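Local coordinates for aminotransferase, class V family protein (Trichomonas vaginalis, PDB 5F8V) that binds pyridoxal 5'-phosphate and probably catalyses the transamination of O-phospho-L-serine with 2-oxoglutarate, the second step of serine biosynthesis from 3-phosphoglycerate, at residues T61-P66 against G265-M270; P130-E135 against D311-K316; Y282-S287 against Q363-W368. All coordinates share one frame; numbering follows the deposited sequence.

Interaction 1 of 3, residues T61-P66 against G265-M270; sequences TLLQVP and GGLAAM
L267 sets its CD1 methyl against the carbonyl oxygen of L62, at 3.2 Å from CD1 to O, where helix 46-63 finishes and helix 267-286 begins. The first helix ends in a Schellman motif with Q64, of positive phi, as its C-prime residue; G266 takes the N-cap position of the second. In this fold type I aminotransferase the contact thus joins a helix packed on the large seven-stranded sheet to a helix leading into the C-terminal part of the chain. L267 reaches across because its CG sits beside the backbone N, opposite the carbonyl carbon (chi1 -59°). Its CD1 then meets CD2 of L63 at 3.5 Å, the two leucines crossing at a slant, while L267 CD2 lies more loosely against L62 CD2 (4.3 Å). L63 continues inward to I213 of strand 209-215, and L62 leans on F258 and I261 of helix 248-263. The polar link is a water that donates to L62 O at 2.7 Å and accepts from L267 N at 2.9 Å. T61 O is held twice within its own segment, by Q64 N and by the side-chain amide, with Q64 NE2 on a lone pair of T61 O at 2.8 Å.

Interaction 2 of 3, residues P130-E135 against D311-K316; sequences PANPVE and DGYENK
N132 sets its side-chain amide against Y313, joining two irregular loops: one links strands 121-124 and 148-154 of the large aminotransferase sheet, the other leads from strand 304-307 into helix 318-329. The van der Waals part lies at the ring edge. N132 CG is near the ring plane, 3.6 Å from Y313 CD1, and N132 CB is 3.7 Å from the same CD1, with the amide turned 74° from the ring. Chi1 of -58° sets N132 CG beside its backbone N and sends the amide past the ring edge toward the tyrosine backbone. The hydrogen bonding across the contact is slight: N132 ND2 donates to Y313 O at 3.3 Å, but the N-H points well off line (122°), and the bond is weak. That carbonyl has a closer donor in K316, whose ammonium folds back over its own turn and also bonds V342 O. The ring is fixed at its far end as well, since Y313 OH pairs with R294 N. The turn is closed by N315 N to D311 O at 3.0 Å. K316 NZ lies in the carbonyl plane of G312, 3.0 Å from its O, yet stands above that of Y313, 2.8 Å from Y313 O.

Interaction 3 of 3, residues Y282-S287 against Q363-W368; sequences YEAIDS and QAMKEW
Two helices of the C-terminal alpha/beta part of the aminotransferase, 267-286 and 355-367, meet here near their C-terminal ends, and one methionine reaches from one to the other. M365 points across from the second helix and touches the first mainly with its terminal methyl. CE is 3.7 Å from A284 CB and equally 3.7 Å from I285 N, so it rests against the peptide between those residues as well as against the alanine methyl. SD follows behind, 4.1 Å from A284 CB. The chain runs extended through chi2 and then bends at chi3 (62°), which swings CE off the line of the side chain and onto the backbone. I285 heads away from the partner helix, but its CG1 still comes within 3.9 Å of M365 CE. F307 of strand 304-307 touches both I285 and M365, and F324 of helix 318-329 packs on M365. At the end of the first helix S287 OG donates to E283 O at 2.6 Å, tilted out of the carbonyl plane, and S287 N bonds the same oxygen; D286 and E367 have arginine partners in R300 and R331. Between these two segments the contact is purely apolar. A flexible thioether fitted against a small alanine demands no bond direction and is consistent with the close approach, 6.9 Å between A284 CA and M365 CA.

Overall arrangement
From the N terminus, residues 61-66 come first and meet 265-270, so interaction 1 closes a loop of 198 residues holding all seven strands of the large sheet. Inside that loop interaction 2 opens at 130-135, but it closes only at 311-316, so the two cross. Interaction 3 starts after interaction 1 has closed, at 282-287, and ends at 363-368, crossing interaction 2 in turn. Helix 267-286 serves interaction 1 at its beginning and interaction 3 at its end, their nearest atoms about 13 Å apart. Interactions 1 and 2 tie the sheet region to the C-terminal part from opposite sides of the chain's centre; interaction 3 joins helices within that part.

Interaction 1 of 3, residues T61-P66 against G265-M270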
ATOM      1  N   THR A  61     -21.941  -7.192   3.506  1.00 15.90           N
ATOM      2  CA  THR A  61     -23.158  -7.021   4.301  1.00 16.05           C
ATOM      3  C   THR A  61     -23.520  -5.540   4.426  1.00 16.13           C
ATOM      4  O   THR A  61     -24.640  -5.157   4.109  1.00 15.25           O
ATOM      5  CB  THR A  61     -23.025  -7.661   5.704  1.00 16.56           C
ATOM      6  OG1 THR A  61     -22.984  -9.086   5.574  1.00 16.64           O
ATOM      7  CG2 THR A  61     -24.192  -7.296   6.605  1.00 16.43           C
ATOM      8  N   LEU A  62     -22.567  -4.726   4.882  1.00 16.51           N
ATOM      9  CA  LEU A  62     -22.759  -3.281   5.027  1.00 16.58           C
ATOM     10  C   LEU A  62     -23.363  -2.634   3.789  1.00 16.56           C
ATOM     11  O   LEU A  62     -24.326  -1.886   3.884  1.00 15.90           O
ATOM     12  CB  LEU A  62     -21.421  -2.581   5.302  1.00 17.05           C
ATOM     13  CG  LEU A  62     -20.941  -2.429   6.738  1.00 16.77           C
ATOM     14  CD1 LEU A  62     -19.568  -1.771   6.702  1.00 16.69           C
ATOM     15  CD2 LEU A  62     -21.926  -1.604   7.558  1.00 16.96           C
ATOM     16  N   LEU A  63     -22.780  -2.932   2.635  1.00 17.16           N
ATOM     17  CA  LEU A  63     -23.226  -2.352   1.360  1.00 17.75           C
ATOM     18  C   LEU A  63     -24.313  -3.138   0.632  1.00 18.12           C
ATOM     19  O   LEU A  63     -24.891  -2.621  -0.315  1.00 17.78           O
ATOM     20  CB  LEU A  63     -22.038  -2.205   0.413  1.00 18.02           C
ATOM     21  CG  LEU A  63     -21.175  -0.960   0.544  1.00 18.09           C
ATOM     22  CD1 LEU A  63     -19.861  -1.204  -0.186  1.00 18.27           C
ATOM     23  CD2 LEU A  63     -21.885   0.261  -0.018  1.00 18.11           C
ATOM     24  N   GLN A  64     -24.579  -4.372   1.057  1.00 18.58           N
ATOM     25  CA  GLN A  64     -25.420  -5.307   0.301  1.00 19.21           C
ATOM     26  C   GLN A  64     -24.931  -5.386  -1.138  1.00 18.31           C
ATOM     27  O   GLN A  64     -25.694  -5.199  -2.088  1.00 18.74           O
ATOM     28  CB  GLN A  64     -26.909  -4.932   0.392  1.00 20.37           C
ATOM     29  CG  GLN A  64     -27.489  -5.058   1.794  1.00 21.60           C
ATOM     30  CD  GLN A  64     -27.543  -6.502   2.270  1.00 22.98           C
ATOM     31  OE1 GLN A  64     -28.486  -7.233   1.954  1.00 24.05           O
ATOM     32  NE2 GLN A  64     -26.529  -6.922   3.036  1.00 22.87           N
ATOM     33  N   VAL A  65     -23.637  -5.660  -1.282  1.00 17.49           N
ATOM     34  CA  VAL A  65     -23.035  -5.825  -2.588  1.00 17.12           C
ATOM     35  C   VAL A  65     -23.613  -7.121  -3.180  1.00 17.19           C
ATOM     36  O   VAL A  65     -23.458  -8.175  -2.579  1.00 16.48           O
ATOM     37  CB  VAL A  65     -21.490  -5.922  -2.529  1.00 16.59           C
ATOM     38  CG1 VAL A  65     -20.922  -6.064  -3.931  1.00 16.22           C
ATOM     39  CG2 VAL A  65     -20.878  -4.711  -1.811  1.00 16.69           C
ATOM     40  N   PRO A  66     -24.276  -7.045  -4.351  1.00 17.68           N
ATOM     41  CA  PRO A  66     -24.811  -8.286  -4.941  1.00 18.07           C
ATOM     42  C   PRO A  66     -23.725  -9.291  -5.362  1.00 18.50           C
ATOM     43  O   PRO A  66     -22.572  -8.913  -5.583  1.00 18.29           O
ATOM     44  CB  PRO A  66     -25.605  -7.792  -6.158  1.00 18.03           C
ATOM     45  CG  PRO A  66     -25.770  -6.316  -5.978  1.00 17.92           C
ATOM     46  CD  PRO A  66     -24.582  -5.870  -5.188  1.00 17.62           C
ATOM     47  N   GLY A 265     -25.615   1.632  13.296  1.00 16.26           N
ATOM     48  CA  GLY A 265     -26.900   1.489  12.591  1.00 15.74           C
ATOM     49  C   GLY A 265     -26.838   1.279  11.083  1.00 15.39           C
ATOM     50  O   GLY A 265     -27.879   1.178  10.438  1.00 15.41           O
ATOM     51  N   GLY A 266     -25.632   1.192  10.525  1.00 15.12           N
ATOM     52  CA  GLY A 266     -25.446   0.904   9.104  1.00 15.39           C
ATOM     53  C   GLY A 266     -25.306   2.156   8.266  1.00 15.44           C
ATOM     54  O   GLY A 266     -25.191   3.261   8.795  1.00 15.43           O
ATOM     55  N   LEU A 267     -25.331   1.971   6.950  1.00 15.72           N
ATOM     56  CA  LEU A 267     -25.013   3.047   5.997  1.00 16.27           C
ATOM     57  C   LEU A 267     -26.097   4.104   5.878  1.00 16.45           C
ATOM     58  O   LEU A 267     -25.791   5.264   5.584  1.00 16.31           O
ATOM     59  CB  LEU A 267     -24.704   2.466   4.609  1.00 15.95           C
ATOM     60  CG  LEU A 267     -23.531   1.474   4.577  1.00 15.81           C
ATOM     61  CD1 LEU A 267     -23.264   1.056   3.147  1.00 16.19           C
ATOM     62  CD2 LEU A 267     -22.261   2.031   5.201  1.00 15.91           C
ATOM     63  N   ALA A 268     -27.353   3.704   6.082  1.00 16.87           N
ATOM     64  CA  ALA A 268     -28.476   4.645   6.095  1.00 17.14           C
ATOM     65  C   ALA A 268     -28.396   5.564   7.317  1.00 17.62           C
ATOM     66  O   ALA A 268     -28.701   6.757   7.227  1.00 18.30           O
ATOM     67  CB  ALA A 268     -29.810   3.899   6.056  1.00 17.22           C
ATOM     68  N   ALA A 269     -27.968   5.012   8.450  1.00 18.13           N
ATOM     69  CA  ALA A 269     -27.690   5.809   9.645  1.00 18.39           C
ATOM     70  C   ALA A 269     -26.519   6.777   9.435  1.00 18.32           C
ATOM     71  O   ALA A 269     -26.575   7.902   9.929  1.00 17.75           O
ATOM     72  CB  ALA A 269     -27.422   4.913  10.842  1.00 18.56           C
ATOM     73  N   MET A 270     -25.471   6.338   8.728  1.00 18.22           N
ATOM     74  CA  MET A 270     -24.341   7.214   8.396  1.00 18.71           C
ATOM     75  C   MET A 270     -24.818   8.387   7.535  1.00 17.95           C
ATOM     76  O   MET A 270     -24.450   9.535   7.771  1.00 16.81           O
ATOM     77  CB  MET A 270     -23.218   6.476   7.641  1.00 19.79           C
ATOM     78  CG  MET A 270     -22.380   5.440   8.402  1.00 20.72           C
ATOM     79  SD  MET A 270     -21.654   5.819  10.023  1.00 22.66           S
ATOM     80  CE  MET A 270     -21.430   7.597  10.039  1.00 23.40           C
TER
HETATM   81  O   HOH W   1     -25.565  -0.799   5.995  1.00 10.79           O

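Interaction 2 of 3, residues P130-E135 against D311-K316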
ATOM      1  N   PRO A 130     -14.425  24.257 -14.993  1.00 28.62           N
ATOM      2  CA  PRO A 130     -13.903  25.600 -14.719  1.00 29.19           C
ATOM      3  C   PRO A 130     -13.068  25.631 -13.432  1.00 29.72           C
ATOM      4  O   PRO A 130     -12.966  24.618 -12.733  1.00 29.36           O
ATOM      5  CB  PRO A 130     -15.174  26.447 -14.573  1.00 28.92           C
ATOM      6  CG  PRO A 130     -16.217  25.485 -14.116  1.00 28.77           C
ATOM      7  CD  PRO A 130     -15.881  24.174 -14.772  1.00 28.53           C
ATOM      8  N   ALA A 131     -12.466  26.779 -13.137  1.00 30.66           N
ATOM      9  CA  ALA A 131     -11.646  26.929 -11.930  1.00 31.06           C
ATOM     10  C   ALA A 131     -12.456  26.721 -10.652  1.00 30.27           C
ATOM     11  O   ALA A 131     -11.958  26.127  -9.701  1.00 32.04           O
ATOM     12  CB  ALA A 131     -10.971  28.293 -11.908  1.00 31.79           C
ATOM     13  N   ASN A 132     -13.695  27.216 -10.637  1.00 29.77           N
ATOM     14  CA  ASN A 132     -14.611  27.041  -9.501  1.00 29.47           C
ATOM     15  C   ASN A 132     -16.019  26.663  -9.962  1.00 28.83           C
ATOM     16  O   ASN A 132     -16.904  27.518 -10.025  1.00 29.18           O
ATOM     17  CB  ASN A 132     -14.661  28.319  -8.665  1.00 30.06           C
ATOM     18  CG  ASN A 132     -13.297  28.719  -8.145  1.00 30.40           C
ATOM     19  OD1 ASN A 132     -12.665  27.961  -7.417  1.00 31.10           O
ATOM     20  ND2 ASN A 132     -12.826  29.901  -8.537  1.00 30.66           N
ATOM     21  N   PRO A 133     -16.242  25.372 -10.287  1.00 27.98           N
ATOM     22  CA  PRO A 133     -17.587  24.981 -10.712  1.00 26.66           C
ATOM     23  C   PRO A 133     -18.592  25.096  -9.578  1.00 25.03           C
ATOM     24  O   PRO A 133     -18.232  24.918  -8.422  1.00 24.70           O
ATOM     25  CB  PRO A 133     -17.417  23.523 -11.149  1.00 27.19           C
ATOM     26  CG  PRO A 133     -16.209  23.050 -10.426  1.00 27.90           C
ATOM     27  CD  PRO A 133     -15.303  24.239 -10.335  1.00 28.22           C
ATOM     28  N   VAL A 134     -19.832  25.425  -9.926  1.00 23.42           N
ATOM     29  CA  VAL A 134     -20.931  25.551  -8.964  1.00 22.96           C
ATOM     30  C   VAL A 134     -21.911  24.374  -9.043  1.00 22.50           C
ATOM     31  O   VAL A 134     -22.863  24.310  -8.266  1.00 20.74           O
ATOM     32  CB  VAL A 134     -21.706  26.883  -9.147  1.00 23.60           C
ATOM     33  CG1 VAL A 134     -20.743  28.067  -9.121  1.00 24.00           C
ATOM     34  CG2 VAL A 134     -22.542  26.890 -10.429  1.00 23.41           C
ATOM     35  N   GLU A 135     -21.668  23.450  -9.975  1.00 22.80           N
ATOM     36  CA  GLU A 135     -22.595  22.365 -10.260  1.00 23.40           C
ATOM     37  C   GLU A 135     -21.907  21.321 -11.135  1.00 23.39           C
ATOM     38  O   GLU A 135     -20.832  21.572 -11.686  1.00 23.62           O
ATOM     39  CB  GLU A 135     -23.856  22.908 -10.976  1.00 23.75           C
ATOM     40  CG  GLU A 135     -23.577  23.611 -12.310  1.00 24.39           C
ATOM     41  CD  GLU A 135     -24.800  24.280 -12.938  1.00 25.03           C
ATOM     42  OE1 GLU A 135     -25.951  24.013 -12.520  1.00 25.27           O
ATOM     43  OE2 GLU A 135     -24.606  25.085 -13.872  1.00 25.71           O
ATOM     44  N   ASP A 311     -15.300  37.424  -1.113  1.00 27.76           N
ATOM     45  CA  ASP A 311     -14.767  37.533  -2.479  1.00 28.95           C
ATOM     46  C   ASP A 311     -13.644  36.523  -2.762  1.00 28.07           C
ATOM     47  O   ASP A 311     -12.852  36.704  -3.689  1.00 27.68           O
ATOM     48  CB  ASP A 311     -14.290  38.979  -2.749  1.00 30.91           C
ATOM     49  CG  ASP A 311     -13.291  39.498  -1.703  1.00 32.41           C
ATOM     50  OD1 ASP A 311     -12.594  38.679  -1.057  1.00 33.93           O
ATOM     51  OD2 ASP A 311     -13.212  40.737  -1.519  1.00 33.21           O
ATOM     52  N   GLY A 312     -13.601  35.439  -1.988  1.00 27.75           N
ATOM     53  CA  GLY A 312     -12.452  34.527  -1.996  1.00 27.51           C
ATOM     54  C   GLY A 312     -12.337  33.574  -3.175  1.00 27.86           C
ATOM     55  O   GLY A 312     -11.274  32.979  -3.382  1.00 28.09           O
ATOM     56  N   TYR A 313     -13.413  33.405  -3.946  1.00 27.95           N
ATOM     57  CA  TYR A 313     -13.379  32.499  -5.110  1.00 28.90           C
ATOM     58  C   TYR A 313     -12.451  33.019  -6.208  1.00 30.62           C
ATOM     59  O   TYR A 313     -11.587  32.289  -6.689  1.00 30.21           O
ATOM     60  CB  TYR A 313     -14.788  32.248  -5.671  1.00 27.93           C
ATOM     61  CG  TYR A 313     -15.527  31.106  -5.010  1.00 26.75           C
ATOM     62  CD1 TYR A 313     -15.250  29.778  -5.349  1.00 26.24           C
ATOM     63  CD2 TYR A 313     -16.515  31.346  -4.059  1.00 26.66           C
ATOM     64  CE1 TYR A 313     -15.936  28.720  -4.754  1.00 25.88           C
ATOM     65  CE2 TYR A 313     -17.201  30.300  -3.455  1.00 26.66           C
ATOM     66  CZ  TYR A 313     -16.909  28.989  -3.804  1.00 25.74           C
ATOM     67  OH  TYR A 313     -17.605  27.971  -3.196  1.00 24.78           O
ATOM     68  N   GLU A 314     -12.625  34.287  -6.572  1.00 33.67           N
ATOM     69  CA  GLU A 314     -11.861  34.921  -7.647  1.00 35.96           C
ATOM     70  C   GLU A 314     -10.754  35.888  -7.172  1.00 35.91           C
ATOM     71  O   GLU A 314      -9.865  36.217  -7.960  1.00 36.30           O
ATOM     72  CB  GLU A 314     -12.835  35.631  -8.598  1.00 38.50           C
ATOM     73  CG  GLU A 314     -13.807  34.663  -9.274  1.00 41.11           C
ATOM     74  CD  GLU A 314     -14.963  35.351  -9.979  1.00 43.40           C
ATOM     75  OE1 GLU A 314     -14.707  36.245 -10.814  1.00 45.86           O
ATOM     76  OE2 GLU A 314     -16.131  34.983  -9.708  1.00 44.59           O
ATOM     77  N   ASN A 315     -10.799  36.329  -5.908  1.00 35.01           N
ATOM     78  CA  ASN A 315      -9.785  37.244  -5.339  1.00 33.54           C
ATOM     79  C   ASN A 315      -9.016  36.590  -4.191  1.00 31.25           C
ATOM     80  O   ASN A 315      -9.438  36.654  -3.042  1.00 30.23           O
ATOM     81  CB  ASN A 315     -10.443  38.546  -4.857  1.00 34.55           C
ATOM     82  CG  ASN A 315     -11.262  39.226  -5.939  1.00 36.14           C
ATOM     83  OD1 ASN A 315     -12.494  39.138  -5.950  1.00 38.09           O
ATOM     84  ND2 ASN A 315     -10.582  39.896  -6.862  1.00 36.25           N
ATOM     85  N   LYS A 316      -7.882  35.967  -4.508  1.00 30.14           N
ATOM     86  CA  LYS A 316      -7.115  35.199  -3.525  1.00 30.81           C
ATOM     87  C   LYS A 316      -6.313  36.112  -2.593  1.00 30.89           C
ATOM     88  O   LYS A 316      -5.737  37.112  -3.027  1.00 30.94           O
ATOM     89  CB  LYS A 316      -6.166  34.197  -4.211  1.00 30.74           C
ATOM     90  CG  LYS A 316      -6.836  33.209  -5.164  1.00 30.77           C
ATOM     91  CD  LYS A 316      -7.889  32.331  -4.489  1.00 30.42           C
ATOM     92  CE  LYS A 316      -8.580  31.412  -5.493  1.00 30.18           C
ATOM     93  NZ  LYS A 316      -9.853  30.860  -4.949  1.00 29.69           N
TER

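Interaction 3 of 3, residues Y282-S287 against Q363-W368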
ATOM      1  N   TYR A 282     -23.355  24.117   6.577  1.00 15.81           N
ATOM      2  CA  TYR A 282     -23.850  24.972   5.487  1.00 16.20           C
ATOM      3  C   TYR A 282     -24.700  26.135   5.979  1.00 17.12           C
ATOM      4  O   TYR A 282     -24.609  27.229   5.431  1.00 17.30           O
ATOM      5  CB  TYR A 282     -24.621  24.166   4.417  1.00 15.82           C
ATOM      6  CG  TYR A 282     -23.713  23.356   3.519  1.00 15.32           C
ATOM      7  CD1 TYR A 282     -22.734  23.981   2.755  1.00 14.92           C
ATOM      8  CD2 TYR A 282     -23.824  21.957   3.430  1.00 15.45           C
ATOM      9  CE1 TYR A 282     -21.895  23.259   1.932  1.00 14.72           C
ATOM     10  CE2 TYR A 282     -22.983  21.221   2.596  1.00 14.90           C
ATOM     11  CZ  TYR A 282     -22.017  21.883   1.843  1.00 14.70           C
ATOM     12  OH  TYR A 282     -21.144  21.205   1.008  1.00 14.27           O
ATOM     13  N   GLU A 283     -25.528  25.902   6.991  1.00 18.44           N
ATOM     14  CA  GLU A 283     -26.286  26.986   7.616  1.00 20.64           C
ATOM     15  C   GLU A 283     -25.352  27.996   8.324  1.00 19.94           C
ATOM     16  O   GLU A 283     -25.641  29.181   8.320  1.00 19.78           O
ATOM     17  CB  GLU A 283     -27.394  26.450   8.548  1.00 22.37           C
ATOM     18  CG  GLU A 283     -28.143  27.482   9.402  1.00 25.07           C
ATOM     19  CD  GLU A 283     -28.903  28.552   8.606  1.00 27.44           C
ATOM     20  OE1 GLU A 283     -28.511  28.899   7.470  1.00 30.57           O
ATOM     21  OE2 GLU A 283     -29.908  29.078   9.136  1.00 30.40           O
ATOM     22  N   ALA A 284     -24.233  27.534   8.889  1.00 19.53           N
ATOM     23  CA  ALA A 284     -23.218  28.443   9.439  1.00 19.04           C
ATOM     24  C   ALA A 284     -22.519  29.264   8.333  1.00 19.30           C
ATOM     25  O   ALA A 284     -22.208  30.442   8.539  1.00 18.48           O
ATOM     26  CB  ALA A 284     -22.199  27.684  10.273  1.00 18.84           C
ATOM     27  N   ILE A 285     -22.286  28.652   7.169  1.00 19.11           N
ATOM     28  CA  ILE A 285     -21.761  29.385   6.018  1.00 19.69           C
ATOM     29  C   ILE A 285     -22.803  30.409   5.541  1.00 19.75           C
ATOM     30  O   ILE A 285     -22.564  31.613   5.613  1.00 20.46           O
ATOM     31  CB  ILE A 285     -21.356  28.448   4.854  1.00 19.94           C
ATOM     32  CG1 ILE A 285     -20.173  27.557   5.257  1.00 19.59           C
ATOM     33  CG2 ILE A 285     -21.021  29.253   3.598  1.00 19.92           C
ATOM     34  CD1 ILE A 285     -20.014  26.314   4.405  1.00 19.78           C
ATOM     35  N   ASP A 286     -23.962  29.913   5.106  1.00 20.01           N
ATOM     36  CA  ASP A 286     -24.978  30.719   4.401  1.00 20.30           C
ATOM     37  C   ASP A 286     -25.540  31.889   5.213  1.00 21.09           C
ATOM     38  O   ASP A 286     -25.756  32.976   4.664  1.00 21.45           O
ATOM     39  CB  ASP A 286     -26.144  29.839   3.921  1.00 19.57           C
ATOM     40  CG  ASP A 286     -25.756  28.894   2.781  1.00 19.31           C
ATOM     41  OD1 ASP A 286     -24.671  29.029   2.192  1.00 18.61           O
ATOM     42  OD2 ASP A 286     -26.555  27.988   2.470  1.00 19.48           O
ATOM     43  N   SER A 287     -25.758  31.672   6.507  1.00 21.44           N
ATOM     44  CA  SER A 287     -26.356  32.689   7.381  1.00 22.37           C
ATOM     45  C   SER A 287     -25.383  33.770   7.870  1.00 22.74           C
ATOM     46  O   SER A 287     -25.805  34.693   8.562  1.00 23.29           O
ATOM     47  CB  SER A 287     -27.005  32.024   8.596  1.00 21.99           C
ATOM     48  OG  SER A 287     -26.024  31.514   9.478  1.00 21.57           O
ATOM     49  N   GLN A 363     -19.524  27.362  16.293  1.00 16.87           N
ATOM     50  CA  GLN A 363     -19.280  28.411  17.286  1.00 17.54           C
ATOM     51  C   GLN A 363     -18.143  29.344  16.869  1.00 17.25           C
ATOM     52  O   GLN A 363     -18.275  30.565  16.991  1.00 16.72           O
ATOM     53  CB  GLN A 363     -18.994  27.825  18.678  1.00 17.69           C
ATOM     54  CG  GLN A 363     -20.214  27.255  19.391  1.00 18.44           C
ATOM     55  CD  GLN A 363     -21.378  28.235  19.466  1.00 18.83           C
ATOM     56  OE1 GLN A 363     -22.429  28.018  18.852  1.00 20.46           O
ATOM     57  NE2 GLN A 363     -21.175  29.339  20.164  1.00 18.50           N
ATOM     58  N   ALA A 364     -17.045  28.779  16.372  1.00 17.13           N
ATOM     59  CA  ALA A 364     -15.924  29.585  15.895  1.00 17.22           C
ATOM     60  C   ALA A 364     -16.363  30.522  14.770  1.00 17.42           C
ATOM     61  O   ALA A 364     -16.034  31.712  14.779  1.00 17.71           O
ATOM     62  CB  ALA A 364     -14.774  28.700  15.443  1.00 17.37           C
ATOM     63  N   MET A 365     -17.140  29.990  13.830  1.00 17.19           N
ATOM     64  CA  MET A 365     -17.615  30.766  12.690  1.00 17.28           C
ATOM     65  C   MET A 365     -18.556  31.894  13.123  1.00 18.10           C
ATOM     66  O   MET A 365     -18.508  32.985  12.556  1.00 16.61           O
ATOM     67  CB  MET A 365     -18.289  29.847  11.657  1.00 17.10           C
ATOM     68  CG  MET A 365     -17.309  28.900  10.980  1.00 16.70           C
ATOM     69  SD  MET A 365     -18.064  27.591   9.985  1.00 16.53           S
ATOM     70  CE  MET A 365     -18.908  28.588   8.757  1.00 16.78           C
ATOM     71  N   LYS A 366     -19.386  31.627  14.133  1.00 19.31           N
ATOM     72  CA  LYS A 366     -20.305  32.624  14.690  1.00 21.86           C
ATOM     73  C   LYS A 366     -19.556  33.713  15.469  1.00 22.13           C
ATOM     74  O   LYS A 366     -19.953  34.870  15.440  1.00 21.37           O
ATOM     75  CB  LYS A 366     -21.334  31.944  15.606  1.00 23.58           C
ATOM     76  CG  LYS A 366     -22.474  32.822  16.106  1.00 25.37           C
ATOM     77  CD  LYS A 366     -23.512  33.075  15.022  1.00 27.11           C
ATOM     78  CE  LYS A 366     -24.583  34.048  15.505  1.00 28.16           C
ATOM     79  NZ  LYS A 366     -25.531  34.412  14.415  1.00 28.68           N
ATOM     80  N   GLU A 367     -18.477  33.339  16.152  1.00 23.25           N
ATOM     81  CA  GLU A 367     -17.711  34.282  16.988  1.00 24.35           C
ATOM     82  C   GLU A 367     -16.618  35.057  16.246  1.00 24.13           C
ATOM     83  O   GLU A 367     -16.105  36.041  16.773  1.00 23.71           O
ATOM     84  CB  GLU A 367     -17.113  33.538  18.185  1.00 25.53           C
ATOM     85  CG  GLU A 367     -18.167  33.156  19.218  1.00 26.96           C
ATOM     86  CD  GLU A 367     -17.802  31.956  20.078  1.00 28.92           C
ATOM     87  OE1 GLU A 367     -16.696  31.388  19.931  1.00 31.11           O
ATOM     88  OE2 GLU A 367     -18.646  31.575  20.920  1.00 31.13           O
ATOM     89  N   TRP A 368     -16.256  34.607  15.045  1.00 23.60           N
ATOM     90  CA  TRP A 368     -15.284  35.299  14.210  1.00 24.11           C
ATOM     91  C   TRP A 368     -15.690  36.786  14.057  1.00 25.16           C
ATOM     92  O   TRP A 368     -16.792  37.068  13.595  1.00 23.60           O
ATOM     93  CB  TRP A 368     -15.185  34.590  12.852  1.00 24.04           C
ATOM     94  CG  TRP A 368     -14.406  35.313  11.806  1.00 23.28           C
ATOM     95  CD1 TRP A 368     -14.880  35.787  10.630  1.00 23.25           C
ATOM     96  CD2 TRP A 368     -13.012  35.636  11.840  1.00 23.29           C
ATOM     97  NE1 TRP A 368     -13.873  36.392   9.920  1.00 23.45           N
ATOM     98  CE2 TRP A 368     -12.712  36.308  10.642  1.00 23.52           C
ATOM     99  CE3 TRP A 368     -11.986  35.410  12.762  1.00 23.61           C
ATOM    100  CZ2 TRP A 368     -11.427  36.773  10.344  1.00 23.60           C
ATOM    101  CZ3 TRP A 368     -10.711  35.877  12.470  1.00 23.84           C
ATOM    102  CH2 TRP A 368     -10.443  36.547  11.268  1.00 23.64           C
TER